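Long-range contacts in 6-aminohexanoate-cyclic-dimer hydrolase (Arthrobacter sp., PDB 3A2Q), which hydrolyses one amide bond of the cyclic dimer of 6-aminohexanoate, a by-product of nylon-6 manufacture, to give the linear dimer: residues V67-K72 / Y102-M107; G192-G197 / V228-R233; D294-Y299 / A379-L384; G371-W376 / S431-I436. The protein carries 1 engineered substitution. One frame throughout, in Å; residues are numbered along the deposited sequence.

Interaction 1: residues V67-K72 / Y102-M107; sequences VPYLLK and YFVQRM
Tyr69 reaches from strand 68-72 to Met107 on helix 102-107, and the fit between them is that of a bent chain folded over a flat plate. Met107 is bent at chi2 (-65°) and again at chi3, which swings its methyl back over one face of the phenol ring; CE lies 3.8 Å from the centroid of the Tyr69 ring, 18° off the normal, as a CH-pi contact. The sulfur stands higher above the same ring, making a longer Met-aromatic contact. Where CE sits over the CB end of the ring, Met107 CB and CG follow the far end, at CZ and OH. The Tyr69 hydroxyl ends against Val104, its OH 3.9 Å from Val104 CA. Leu71, two residues further along the strand, meets the same bump from its own position: its CD2 rests 3.6 Å from Val104 CG2, the two side chains crossing nearly at right angles. Tyr69 CE1 comes to the edge of the Phe103 ring, 4.3 Å from Phe103 CE2, and Leu71 CD1 touches Phe103 CD2. The short axes run antiparallel, 11.0 Å apart, a spacing filled by side chains with no hydrogen bond between the segments. The strand ends at Lys72, assigned by similarity to the charge relay system, whose NZ bonds Ser150; the packing itself lies away from that site. Strand 68-72 runs between strands 113-118 and 165-170, helix 102-110 lies over the sheet, and Phe103 and Met107 also pack on helix 219-229.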
loop_
_atom_site.group_PDB
_atom_site.type_symbol
_atom_site.label_atom_id
_atom_site.label_comp_id
_atom_site.label_asym_id
_atom_site.label_seq_id
_atom_site.Cartn_x
_atom_site.Cartn_y
_atom_site.Cartn_z
ATOM N N VAL A 67 14.942 -14.886 3.571
ATOM C CA VAL A 67 14.724 -13.537 3.063
ATOM C C VAL A 67 13.940 -12.685 4.050
ATOM O O VAL A 67 12.855 -13.063 4.492
ATOM C CB VAL A 67 13.975 -13.548 1.721
ATOM C CG1 VAL A 67 13.859 -12.123 1.186
ATOM C CG2 VAL A 67 14.708 -14.433 0.722
ATOM N N PRO A 68 14.484 -11.515 4.411
ATOM C CA PRO A 68 13.819 -10.616 5.356
ATOM C C PRO A 68 12.688 -9.825 4.711
ATOM O O PRO A 68 12.707 -9.569 3.505
ATOM C CB PRO A 68 14.951 -9.686 5.814
ATOM C CG PRO A 68 16.220 -10.396 5.398
ATOM C CD PRO A 68 15.838 -11.028 4.103
ATOM N N TYR A 69 11.705 -9.443 5.523
ATOM C CA TYR A 69 10.586 -8.634 5.053
ATOM C C TYR A 69 10.122 -7.759 6.208
ATOM O O TYR A 69 10.412 -8.046 7.371
ATOM C CB TYR A 69 9.436 -9.515 4.539
ATOM C CG TYR A 69 8.427 -9.944 5.578
ATOM C CD1 TYR A 69 7.233 -9.245 5.749
ATOM C CD2 TYR A 69 8.652 -11.068 6.374
ATOM C CE1 TYR A 69 6.282 -9.657 6.683
ATOM C CE2 TYR A 69 7.710 -11.486 7.311
ATOM C CZ TYR A 69 6.528 -10.778 7.459
ATOM O OH TYR A 69 5.593 -11.193 8.377
ATOM N N LEU A 70 9.414 -6.683 5.883
ATOM C CA LEU A 70 8.923 -5.757 6.889
ATOM C C LEU A 70 7.398 -5.712 6.926
ATOM O O LEU A 70 6.730 -5.862 5.904
ATOM C CB LEU A 70 9.503 -4.365 6.628
ATOM C CG LEU A 70 11.009 -4.276 6.889
ATOM C CD1 LEU A 70 11.588 -3.025 6.252
ATOM C CD2 LEU A 70 11.251 -4.298 8.392
ATOM N N LEU A 71 6.869 -5.485 8.123
ATOM C CA LEU A 71 5.436 -5.453 8.371
ATOM C C LEU A 71 4.978 -4.086 8.871
ATOM O O LEU A 71 5.612 -3.492 9.736
ATOM C CB LEU A 71 5.109 -6.518 9.420
ATOM C CG LEU A 71 3.674 -6.934 9.716
ATOM C CD1 LEU A 71 3.129 -7.716 8.533
ATOM C CD2 LEU A 71 3.650 -7.792 10.977
ATOM N N LYS A 72 3.871 -3.591 8.329
ATOM C CA LYS A 72 3.330 -2.301 8.746
ATOM C C LYS A 72 2.742 -2.489 10.142
ATOM O O LYS A 72 2.135 -3.520 10.417
ATOM C CB LYS A 72 2.229 -1.853 7.780
ATOM C CG LYS A 72 1.643 -0.475 8.059
ATOM C CD LYS A 72 0.547 -0.154 7.057
ATOM C CE LYS A 72 0.054 1.280 7.179
ATOM N NZ LYS A 72 -1.087 1.562 6.252
ATOM N N TYR A 102 -2.915 -14.075 9.938
ATOM C CA TYR A 102 -2.729 -15.100 8.920
ATOM C C TYR A 102 -1.610 -14.702 7.957
ATOM O O TYR A 102 -0.803 -15.537 7.558
ATOM C CB TYR A 102 -4.028 -15.316 8.140
ATOM C CG TYR A 102 -5.136 -15.978 8.932
ATOM C CD1 TYR A 102 -6.453 -15.530 8.827
ATOM C CD2 TYR A 102 -4.877 -17.073 9.763
ATOM C CE1 TYR A 102 -7.486 -16.149 9.524
ATOM C CE2 TYR A 102 -5.910 -17.703 10.468
ATOM C CZ TYR A 102 -7.212 -17.235 10.340
ATOM O OH TYR A 102 -8.253 -17.860 11.002
ATOM N N PHE A 103 -1.569 -13.424 7.584
ATOM C CA PHE A 103 -0.544 -12.923 6.671
ATOM C C PHE A 103 0.844 -13.262 7.209
ATOM O O PHE A 103 1.691 -13.779 6.482
ATOM C CB PHE A 103 -0.655 -11.395 6.518
ATOM C CG PHE A 103 0.278 -10.812 5.481
ATOM C CD1 PHE A 103 -0.143 -10.632 4.169
ATOM C CD2 PHE A 103 1.581 -10.453 5.818
ATOM C CE1 PHE A 103 0.717 -10.103 3.202
ATOM C CE2 PHE A 103 2.449 -9.926 4.863
ATOM C CZ PHE A 103 2.016 -9.751 3.552
ATOM N N VAL A 104 1.067 -12.958 8.486
ATOM C CA VAL A 104 2.354 -13.219 9.125
ATOM C C VAL A 104 2.706 -14.704 9.140
ATOM O O VAL A 104 3.848 -15.071 8.884
ATOM C CB VAL A 104 2.376 -12.661 10.571
ATOM C CG1 VAL A 104 3.649 -13.092 11.284
ATOM C CG2 VAL A 104 2.296 -11.145 10.533
ATOM N N GLN A 105 1.729 -15.557 9.426
ATOM C CA GLN A 105 1.978 -16.998 9.456
ATOM C C GLN A 105 2.357 -17.512 8.074
ATOM O O GLN A 105 3.272 -18.325 7.935
ATOM C CB GLN A 105 0.742 -17.748 9.951
ATOM C CG GLN A 105 0.270 -17.334 11.330
ATOM C CD GLN A 105 -0.891 -18.179 11.813
ATOM O OE1 GLN A 105 -1.841 -18.430 11.070
ATOM N NE2 GLN A 105 -0.828 -18.615 13.065
ATOM N N ARG A 106 1.642 -17.037 7.055
ATOM C CA ARG A 106 1.893 -17.438 5.674
ATOM C C ARG A 106 3.305 -17.071 5.219
ATOM O O ARG A 106 3.963 -17.852 4.534
ATOM C CB ARG A 106 0.868 -16.784 4.731
ATOM C CG ARG A 106 -0.526 -17.420 4.735
ATOM C CD ARG A 106 -0.476 -18.872 4.263
ATOM N NE ARG A 106 -1.801 -19.400 3.946
ATOM C CZ ARG A 106 -2.494 -19.088 2.854
ATOM N NH1 ARG A 106 -1.989 -18.247 1.959
ATOM N NH2 ARG A 106 -3.697 -19.615 2.656
ATOM N N MET A 107 3.760 -15.877 5.588
ATOM C CA MET A 107 5.097 -15.417 5.215
ATOM C C MET A 107 6.194 -16.270 5.858
ATOM O O MET A 107 7.172 -16.644 5.201
ATOM C CB MET A 107 5.285 -13.953 5.626
ATOM C CG MET A 107 4.494 -12.951 4.782
ATOM S SD MET A 107 5.032 -12.897 3.059
ATOM C CE MET A 107 6.436 -11.765 3.199
#

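Interaction 2: residues G192-G197 / V228-R233; sequences GRISPG and VVSGHR
Gly231 and Arg193 supply the direct hydrogen bond of this contact, Gly231 N to Arg193 O at 3.0 Å; the CA-H of Ser230 leans on the same oxygen. Two waters extend the polar link. One accepts from Ser195 N and lies within hydrogen-bonding distance of Val229 O and Gly231 O, while the other lies between Ser195 O and Val229 O. Among the side-chain packing contacts, Ile194 CD1 meets Val229 CG2 at 3.6 Å. The aliphatic part of Arg193 bends past Ser230, with Arg193 CG 3.3 Å from Ser230 OG, whose hydroxyl bonds back to Leu226; the guanidinium of Arg193 goes on to Glu460 and Pro241. Ser195 CB packs 3.5 Å from Arg233 CG. Ser195 OG, turned beside the carbonyl carbon (chi1 176°), accepts from Gly197 N at 3.1 Å and also bonds Asp236. Replaced by alanine, Ser195 would probably leave Gly197 N and Asp236 without this shared mate, and the turn less firmly set. The bond from Gly197 N to Ser195 OG defines an ST turn, here in the loop following strand 185-188 and docked on the chain as it leaves helix 219-229, in the amidase-family fold.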
loop_
_atom_site.group_PDB
_atom_site.type_symbol
_atom_site.label_atom_id
_atom_site.label_comp_id
_atom_site.label_asym_id
_atom_site.label_seq_id
_atom_site.Cartn_x
_atom_site.Cartn_y
_atom_site.Cartn_z
ATOM N N GLY A 192 -10.555 -9.121 -1.249
ATOM C CA GLY A 192 -10.717 -10.503 -0.838
ATOM C C GLY A 192 -9.614 -11.445 -1.280
ATOM O O GLY A 192 -9.747 -12.663 -1.130
ATOM N N ARG A 193 -8.530 -10.902 -1.832
ATOM C CA ARG A 193 -7.417 -11.738 -2.274
ATOM C C ARG A 193 -6.550 -12.140 -1.085
ATOM O O ARG A 193 -6.210 -13.313 -0.919
ATOM C CB ARG A 193 -6.548 -10.990 -3.293
ATOM C CG ARG A 193 -5.356 -11.793 -3.823
ATOM C CD ARG A 193 -5.802 -12.955 -4.713
ATOM N NE ARG A 193 -6.445 -12.487 -5.941
ATOM C CZ ARG A 193 -7.229 -13.240 -6.707
ATOM N NH1 ARG A 193 -7.472 -14.502 -6.374
ATOM N NH2 ARG A 193 -7.785 -12.729 -7.798
ATOM N N ILE A 194 -6.195 -11.157 -0.260
ATOM C CA ILE A 194 -5.335 -11.391 0.900
ATOM C C ILE A 194 -6.084 -11.221 2.211
ATOM O O ILE A 194 -6.678 -10.177 2.458
ATOM C CB ILE A 194 -4.138 -10.415 0.915
ATOM C CG1 ILE A 194 -3.363 -10.520 -0.401
ATOM C CG2 ILE A 194 -3.234 -10.715 2.115
ATOM C CD1 ILE A 194 -2.130 -9.620 -0.478
ATOM N N SER A 195 -6.046 -12.243 3.059
ATOM C CA SER A 195 -6.743 -12.172 4.335
ATOM C C SER A 195 -6.072 -11.260 5.356
ATOM O O SER A 195 -4.860 -11.323 5.548
ATOM C CB SER A 195 -6.870 -13.560 4.955
ATOM O OG SER A 195 -7.475 -13.461 6.227
ATOM N N PRO A 196 -6.864 -10.397 6.023
ATOM C CA PRO A 196 -6.374 -9.466 7.045
ATOM C C PRO A 196 -6.709 -10.042 8.425
ATOM O O PRO A 196 -6.500 -9.387 9.447
ATOM C CB PRO A 196 -7.185 -8.215 6.774
ATOM C CG PRO A 196 -8.531 -8.806 6.455
ATOM C CD PRO A 196 -8.211 -10.002 5.569
ATOM N N GLY A 197 -7.241 -11.264 8.435
ATOM C CA GLY A 197 -7.632 -11.915 9.676
ATOM C C GLY A 197 -6.511 -12.566 10.467
ATOM O O GLY A 197 -5.341 -12.459 10.094
ATOM N N VAL A 228 1.982 -16.684 -1.957
ATOM C CA VAL A 228 2.231 -16.970 -0.553
ATOM C C VAL A 228 1.104 -16.569 0.398
ATOM O O VAL A 228 0.696 -17.362 1.250
ATOM C CB VAL A 228 3.535 -16.274 -0.068
ATOM C CG1 VAL A 228 3.754 -16.536 1.415
ATOM C CG2 VAL A 228 4.722 -16.772 -0.876
ATOM N N VAL A 229 0.581 -15.354 0.239
ATOM C CA VAL A 229 -0.435 -14.855 1.158
ATOM C C VAL A 229 -1.890 -14.808 0.719
ATOM O O VAL A 229 -2.737 -14.343 1.474
ATOM C CB VAL A 229 -0.060 -13.432 1.651
ATOM C CG1 VAL A 229 1.338 -13.439 2.258
ATOM C CG2 VAL A 229 -0.133 -12.439 0.487
ATOM N N SER A 230 -2.198 -15.293 -0.477
ATOM C CA SER A 230 -3.577 -15.257 -0.960
ATOM C C SER A 230 -4.442 -16.448 -0.542
ATOM O O SER A 230 -3.943 -17.451 -0.032
ATOM C CB SER A 230 -3.581 -15.134 -2.488
ATOM O OG SER A 230 -2.975 -13.920 -2.898
ATOM N N GLY A 231 -5.751 -16.322 -0.751
ATOM C CA GLY A 231 -6.662 -17.404 -0.409
ATOM C C GLY A 231 -7.653 -17.104 0.699
ATOM O O GLY A 231 -7.369 -16.322 1.610
ATOM N N HIS A 232 -8.821 -17.738 0.629
ATOM C CA HIS A 232 -9.865 -17.545 1.634
ATOM C C HIS A 232 -9.523 -18.205 2.967
ATOM O O HIS A 232 -9.166 -19.384 3.013
ATOM C CB HIS A 232 -11.195 -18.120 1.140
ATOM C CG HIS A 232 -12.321 -17.955 2.114
ATOM N ND1 HIS A 232 -12.919 -16.739 2.362
ATOM C CD2 HIS A 232 -12.924 -18.845 2.938
ATOM C CE1 HIS A 232 -13.840 -16.885 3.298
ATOM N NE2 HIS A 232 -13.862 -18.154 3.665
ATOM N N ARG A 233 -9.650 -17.444 4.053
ATOM C CA ARG A 233 -9.387 -17.963 5.392
ATOM C C ARG A 233 -10.686 -17.844 6.183
ATOM O O ARG A 233 -11.570 -17.068 5.821
ATOM C CB ARG A 233 -8.280 -17.161 6.104
ATOM C CG ARG A 233 -6.942 -17.067 5.353
ATOM C CD ARG A 233 -6.411 -18.424 4.898
ATOM N NE ARG A 233 -6.129 -19.353 5.995
ATOM C CZ ARG A 233 -5.032 -19.333 6.746
ATOM N NH1 ARG A 233 -4.087 -18.428 6.538
ATOM N NH2 ARG A 233 -4.876 -20.235 7.708
HETATM O O HOH W 1 -5.205 -14.958 2.598
HETATM O O HOH W 2 -2.883 -13.441 4.296
#

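Interaction 3: residues D294-Y299 / A379-L384; sequences DVNDAY and AGWDLL
Asn296 is the first residue of 294-299 to meet Trp381. The amide of Asn296 stands almost upright to the indole, their planes 81° apart, with Asn296 ND2 4.0 Å from Trp381 CZ3. Asn296 ND2 also gives a weak hydrogen bond to Asp294 OD1, 3.2 Å away. At Ala298 the methyl turns back toward the indole and makes the tightest touch, its CB 3.4 Å from CH2 of the six-membered ring of Trp381 and only slightly further from CZ2. With chi1 at -61°, Trp381 CG lies anti to its carbonyl carbon, and the benzo end of the ring system is carried across to Asn296 and Ala298. The carbonyl of Ala298 faces a different partner, its O 3.7 Å from Leu384 CD1. That same leucine methyl also meets Tyr299, Leu384 CD1 lying 3.9 Å from Tyr299 CB, although the phenol ring of Tyr299 goes off toward His265. The two touching runs are 79° apart in direction. Strand 294-297 is the outermost strand at this end of the sheet, with 259-262 between it and 383-387, and Trp381 is further held by stacking on Trp376 and a cation-pi contact with Arg259. No hydrogen bond joins the two segments, so the contact itself rests on van der Waals packing around one indole and one leucine methyl.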
loop_
_atom_site.group_PDB
_atom_site.type_symbol
_atom_site.label_atom_id
_atom_site.label_comp_id
_atom_site.label_asym_id
_atom_site.label_seq_id
_atom_site.Cartn_x
_atom_site.Cartn_y
_atom_site.Cartn_z
ATOM N N ASP A 294 -3.947 -2.411 -28.086
ATOM C CA ASP A 294 -4.839 -1.446 -28.707
ATOM C C ASP A 294 -5.046 -0.332 -27.686
ATOM O O ASP A 294 -5.999 -0.355 -26.903
ATOM C CB ASP A 294 -6.168 -2.115 -29.065
ATOM C CG ASP A 294 -7.160 -1.155 -29.685
ATOM O OD1 ASP A 294 -6.739 -0.108 -30.221
ATOM O OD2 ASP A 294 -8.371 -1.458 -29.645
ATOM N N VAL A 295 -4.137 0.639 -27.705
ATOM C CA VAL A 295 -4.167 1.756 -26.767
ATOM C C VAL A 295 -4.970 2.953 -27.272
ATOM O O VAL A 295 -4.770 3.423 -28.389
ATOM C CB VAL A 295 -2.731 2.198 -26.434
ATOM C CG1 VAL A 295 -2.749 3.258 -25.338
ATOM C CG2 VAL A 295 -1.918 0.993 -26.004
ATOM N N ASN A 296 -5.866 3.451 -26.425
ATOM C CA ASN A 296 -6.733 4.569 -26.780
ATOM C C ASN A 296 -6.948 5.509 -25.602
ATOM O O ASN A 296 -6.812 5.107 -24.450
ATOM C CB ASN A 296 -8.101 4.037 -27.211
ATOM C CG ASN A 296 -8.013 3.060 -28.358
ATOM O OD1 ASN A 296 -7.822 3.454 -29.504
ATOM N ND2 ASN A 296 -8.142 1.770 -28.053
ATOM N N ASP A 297 -7.288 6.760 -25.892
ATOM C CA ASP A 297 -7.571 7.708 -24.824
ATOM C C ASP A 297 -9.014 7.437 -24.414
ATOM O O ASP A 297 -9.960 7.828 -25.101
ATOM C CB ASP A 297 -7.414 9.154 -25.301
ATOM C CG ASP A 297 -5.963 9.557 -25.470
ATOM O OD1 ASP A 297 -5.081 8.777 -25.059
ATOM O OD2 ASP A 297 -5.701 10.654 -26.004
ATOM N N ALA A 298 -9.176 6.736 -23.298
ATOM C CA ALA A 298 -10.499 6.392 -22.809
ATOM C C ALA A 298 -10.418 6.039 -21.336
ATOM O O ALA A 298 -9.364 5.653 -20.837
ATOM C CB ALA A 298 -11.054 5.217 -23.596
ATOM N N TYR A 299 -11.543 6.157 -20.648
ATOM C CA TYR A 299 -11.580 5.865 -19.229
ATOM C C TYR A 299 -13.020 5.715 -18.760
ATOM O O TYR A 299 -13.949 6.181 -19.419
ATOM C CB TYR A 299 -10.896 7.005 -18.472
ATOM C CG TYR A 299 -11.589 8.341 -18.644
ATOM C CD1 TYR A 299 -12.584 8.755 -17.756
ATOM C CD2 TYR A 299 -11.244 9.196 -19.692
ATOM C CE1 TYR A 299 -13.213 9.991 -17.903
ATOM C CE2 TYR A 299 -11.866 10.430 -19.848
ATOM C CZ TYR A 299 -12.846 10.822 -18.951
ATOM O OH TYR A 299 -13.446 12.053 -19.099
ATOM N N ALA A 379 -17.802 -3.634 -20.637
ATOM C CA ALA A 379 -18.012 -3.204 -22.016
ATOM C C ALA A 379 -16.900 -3.600 -22.986
ATOM O O ALA A 379 -16.969 -3.272 -24.172
ATOM C CB ALA A 379 -18.224 -1.698 -22.057
ATOM N N GLY A 380 -15.872 -4.285 -22.497
ATOM C CA GLY A 380 -14.808 -4.706 -23.394
ATOM C C GLY A 380 -13.394 -4.239 -23.105
ATOM O O GLY A 380 -12.439 -4.780 -23.664
ATOM N N TRP A 381 -13.241 -3.235 -22.251
ATOM C CA TRP A 381 -11.905 -2.752 -21.926
ATOM C C TRP A 381 -11.219 -3.708 -20.960
ATOM O O TRP A 381 -11.862 -4.274 -20.075
ATOM C CB TRP A 381 -11.977 -1.355 -21.317
ATOM C CG TRP A 381 -12.571 -0.361 -22.247
ATOM C CD1 TRP A 381 -13.888 -0.040 -22.371
ATOM C CD2 TRP A 381 -11.868 0.434 -23.207
ATOM N NE1 TRP A 381 -14.052 0.913 -23.350
ATOM C CE2 TRP A 381 -12.827 1.222 -23.878
ATOM C CE3 TRP A 381 -10.516 0.557 -23.565
ATOM C CZ2 TRP A 381 -12.481 2.125 -24.890
ATOM C CZ3 TRP A 381 -10.171 1.456 -24.574
ATOM C CH2 TRP A 381 -11.151 2.228 -25.222
ATOM N N ASP A 382 -9.912 -3.885 -21.143
ATOM C CA ASP A 382 -9.118 -4.782 -20.309
ATOM C C ASP A 382 -8.324 -4.068 -19.220
ATOM O O ASP A 382 -8.272 -4.527 -18.078
ATOM C CB ASP A 382 -8.123 -5.561 -21.169
ATOM C CG ASP A 382 -8.799 -6.496 -22.141
ATOM O OD1 ASP A 382 -9.470 -7.440 -21.677
ATOM O OD2 ASP A 382 -8.653 -6.281 -23.367
ATOM N N LEU A 383 -7.705 -2.949 -19.584
ATOM C CA LEU A 383 -6.862 -2.206 -18.645
ATOM C C LEU A 383 -6.985 -0.698 -18.755
ATOM O O LEU A 383 -7.235 -0.154 -19.835
ATOM C CB LEU A 383 -5.391 -2.548 -18.877
ATOM C CG LEU A 383 -4.867 -3.979 -18.756
ATOM C CD1 LEU A 383 -3.441 -4.035 -19.291
ATOM C CD2 LEU A 383 -4.905 -4.422 -17.316
ATOM N N LEU A 384 -6.782 -0.032 -17.622
ATOM C CA LEU A 384 -6.795 1.423 -17.565
ATOM C C LEU A 384 -5.392 1.801 -17.108
ATOM O O LEU A 384 -4.865 1.202 -16.170
ATOM C CB LEU A 384 -7.812 1.939 -16.536
ATOM C CG LEU A 384 -7.799 3.464 -16.351
ATOM C CD1 LEU A 384 -8.385 4.134 -17.587
ATOM C CD2 LEU A 384 -8.605 3.862 -15.117
#

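Interaction 4: residues G371-W376 / S431-I436; sequences GKVERW and SGQPAI
Val373 and Ser431 mark the closest backbone approach, their CA atoms 6.6 Å apart, where a turn of helix 356-378 comes up to the end of helix 427-431. Gly432 then leaves helical geometry with positive phi, and the chain passes through Gln433 and Pro434 into strand 435-442. Ser431 OG, set between its backbone N and carbonyl carbon (chi1 71°), is directed at Gln433: it donates to Gln433 OE1 at 2.6 Å, tilted 16° out of the carbonyl plane, and receives a weak bond from Gln433 N. These bonds within the bend probably limit the turning of the amide. This is a helix-to-strand connection entering the central mixed sheet of the amidase fold, and Gln433 O bonds Lys188 on the neighbouring strand 185-188. Against the amide oxygen lies a methyl, Val373 CG1, 3.3 Å from Gln433 OE1; the same CG1 also touches Ser431 CB. Glu374 runs alongside Gln433 in the opposite sense, its CG 4.1 Å from Gln433 CD and its carboxylate plane turned 49° from the amide. Water joins what the side chains do not bond directly: one donates to Glu374 OE2 and to Ser431 O, while a second donates to Glu374 OE1 and accepts weakly from Gln433 NE2. A leucine in place of Gln433 would probably leave Ser431 OG without its acceptor and the second water without its weak donor. Glu374 packs on Tyr457 as well.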
loop_
_atom_site.group_PDB
_atom_site.type_symbol
_atom_site.label_atom_id
_atom_site.label_comp_id
_atom_site.label_asym_id
_atom_site.label_seq_id
_atom_site.Cartn_x
_atom_site.Cartn_y
_atom_site.Cartn_z
ATOM N N GLY A 371 -20.158 -0.507 -9.149
ATOM C CA GLY A 371 -20.792 -1.009 -10.352
ATOM C C GLY A 371 -20.556 -0.109 -11.552
ATOM O O GLY A 371 -20.239 -0.592 -12.639
ATOM N N LYS A 372 -20.707 1.199 -11.361
ATOM C CA LYS A 372 -20.508 2.137 -12.461
ATOM C C LYS A 372 -19.092 2.017 -13.002
ATOM O O LYS A 372 -18.880 2.022 -14.214
ATOM C CB LYS A 372 -20.773 3.579 -12.011
ATOM C CG LYS A 372 -22.208 3.855 -11.567
ATOM C CD LYS A 372 -22.501 5.354 -11.488
ATOM C CE LYS A 372 -21.518 6.083 -10.578
ATOM N NZ LYS A 372 -21.676 7.566 -10.654
ATOM N N VAL A 373 -18.124 1.897 -12.100
ATOM C CA VAL A 373 -16.734 1.774 -12.506
ATOM C C VAL A 373 -16.476 0.480 -13.279
ATOM O O VAL A 373 -15.932 0.503 -14.380
ATOM C CB VAL A 373 -15.782 1.796 -11.290
ATOM C CG1 VAL A 373 -14.377 1.472 -11.750
ATOM C CG2 VAL A 373 -15.817 3.164 -10.609
ATOM N N GLU A 374 -16.871 -0.646 -12.695
ATOM C CA GLU A 374 -16.645 -1.949 -13.325
ATOM C C GLU A 374 -17.300 -2.147 -14.688
ATOM O O GLU A 374 -16.820 -2.936 -15.495
ATOM C CB GLU A 374 -17.096 -3.075 -12.395
ATOM C CG GLU A 374 -16.289 -3.195 -11.120
ATOM C CD GLU A 374 -16.500 -4.535 -10.441
ATOM O OE1 GLU A 374 -15.878 -5.526 -10.883
ATOM O OE2 GLU A 374 -17.300 -4.601 -9.481
ATOM N N ARG A 375 -18.393 -1.437 -14.944
ATOM C CA ARG A 375 -19.085 -1.561 -16.221
ATOM C C ARG A 375 -18.213 -1.201 -17.421
ATOM O O ARG A 375 -18.508 -1.612 -18.540
ATOM C CB ARG A 375 -20.351 -0.704 -16.226
ATOM C CG ARG A 375 -21.577 -1.426 -15.684
ATOM C CD ARG A 375 -22.845 -0.626 -15.939
ATOM N NE ARG A 375 -23.263 0.155 -14.780
ATOM C CZ ARG A 375 -23.789 -0.371 -13.677
ATOM N NH1 ARG A 375 -23.963 -1.683 -13.579
ATOM N NH2 ARG A 375 -24.146 0.416 -12.672
ATOM N N TRP A 376 -17.146 -0.440 -17.190
ATOM C CA TRP A 376 -16.230 -0.048 -18.266
ATOM C C TRP A 376 -15.482 -1.281 -18.770
ATOM O O TRP A 376 -15.257 -1.436 -19.975
ATOM C CB TRP A 376 -15.221 0.990 -17.754
ATOM C CG TRP A 376 -14.352 1.607 -18.821
ATOM C CD1 TRP A 376 -14.747 2.465 -19.812
ATOM C CD2 TRP A 376 -12.936 1.446 -18.972
ATOM N NE1 TRP A 376 -13.663 2.852 -20.566
ATOM C CE2 TRP A 376 -12.539 2.241 -20.073
ATOM C CE3 TRP A 376 -11.963 0.709 -18.285
ATOM C CZ2 TRP A 376 -11.211 2.318 -20.502
ATOM C CZ3 TRP A 376 -10.641 0.787 -18.710
ATOM C CH2 TRP A 376 -10.277 1.587 -19.810
ATOM N N SER A 431 -14.184 -0.004 -5.962
ATOM C CA SER A 431 -14.576 -1.053 -6.900
ATOM C C SER A 431 -13.967 -2.403 -6.531
ATOM O O SER A 431 -14.509 -3.447 -6.891
ATOM C CB SER A 431 -14.160 -0.692 -8.331
ATOM O OG SER A 431 -12.758 -0.780 -8.478
ATOM N N GLY A 432 -12.836 -2.381 -5.829
ATOM C CA GLY A 432 -12.190 -3.621 -5.429
ATOM C C GLY A 432 -11.306 -4.236 -6.504
ATOM O O GLY A 432 -10.803 -5.346 -6.332
ATOM N N GLN A 433 -11.107 -3.524 -7.611
ATOM C CA GLN A 433 -10.278 -4.036 -8.698
ATOM C C GLN A 433 -8.796 -4.008 -8.380
ATOM O O GLN A 433 -8.320 -3.132 -7.661
ATOM C CB GLN A 433 -10.525 -3.235 -9.970
ATOM C CG GLN A 433 -11.915 -3.398 -10.521
ATOM C CD GLN A 433 -12.275 -2.285 -11.475
ATOM O OE1 GLN A 433 -12.398 -1.130 -11.075
ATOM N NE2 GLN A 433 -12.444 -2.623 -12.742
ATOM N N PRO A 434 -8.040 -4.973 -8.923
ATOM C CA PRO A 434 -6.599 -5.033 -8.675
ATOM C C PRO A 434 -5.934 -3.845 -9.372
ATOM O O PRO A 434 -6.234 -3.539 -10.530
ATOM C CB PRO A 434 -6.201 -6.382 -9.272
ATOM C CG PRO A 434 -7.161 -6.529 -10.418
ATOM C CD PRO A 434 -8.471 -6.043 -9.843
ATOM N N ALA A 435 -5.037 -3.169 -8.665
ATOM C CA ALA A 435 -4.369 -1.997 -9.221
ATOM C C ALA A 435 -2.939 -1.959 -8.733
ATOM O O ALA A 435 -2.677 -2.081 -7.535
ATOM C CB ALA A 435 -5.102 -0.723 -8.795
ATOM N N ILE A 436 -2.011 -1.772 -9.660
ATOM C CA ILE A 436 -0.604 -1.762 -9.303
ATOM C C ILE A 436 0.086 -0.473 -9.728
ATOM O O ILE A 436 -0.240 0.108 -10.766
ATOM C CB ILE A 436 0.111 -2.982 -9.955
ATOM C CG1 ILE A 436 1.513 -3.167 -9.375
ATOM C CG2 ILE A 436 0.187 -2.790 -11.469
ATOM C CD1 ILE A 436 2.143 -4.491 -9.766
HETATM O O HOH W 3 -17.010 -4.550 -6.613
HETATM O O HOH W 4 -14.160 -5.328 -12.953
#

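How the interactions relate
From the N terminus, interaction 1 closes first, spanning 29 residues to lay helix 102-110 along strand 68-72. Interaction 2 follows in series, tying the loop after strand 185-188 to the end of helix 219-229. The two touch: Arg106 NH1 lies 2.9 Å from Ser230 O, a probable hydrogen bond. Interactions 3 and 4 come later and cross, their segments alternating along the chain. Interaction 3 joins edge strand 294-297 to the entry of strand 383-387, and interaction 4 joins helix 356-378 to the turn before strand 435-442; Trp376, near that helix's end, packs against both segments of interaction 3. Interactions 1 and 3 reach the same sheet on opposite sides of the chain's centre.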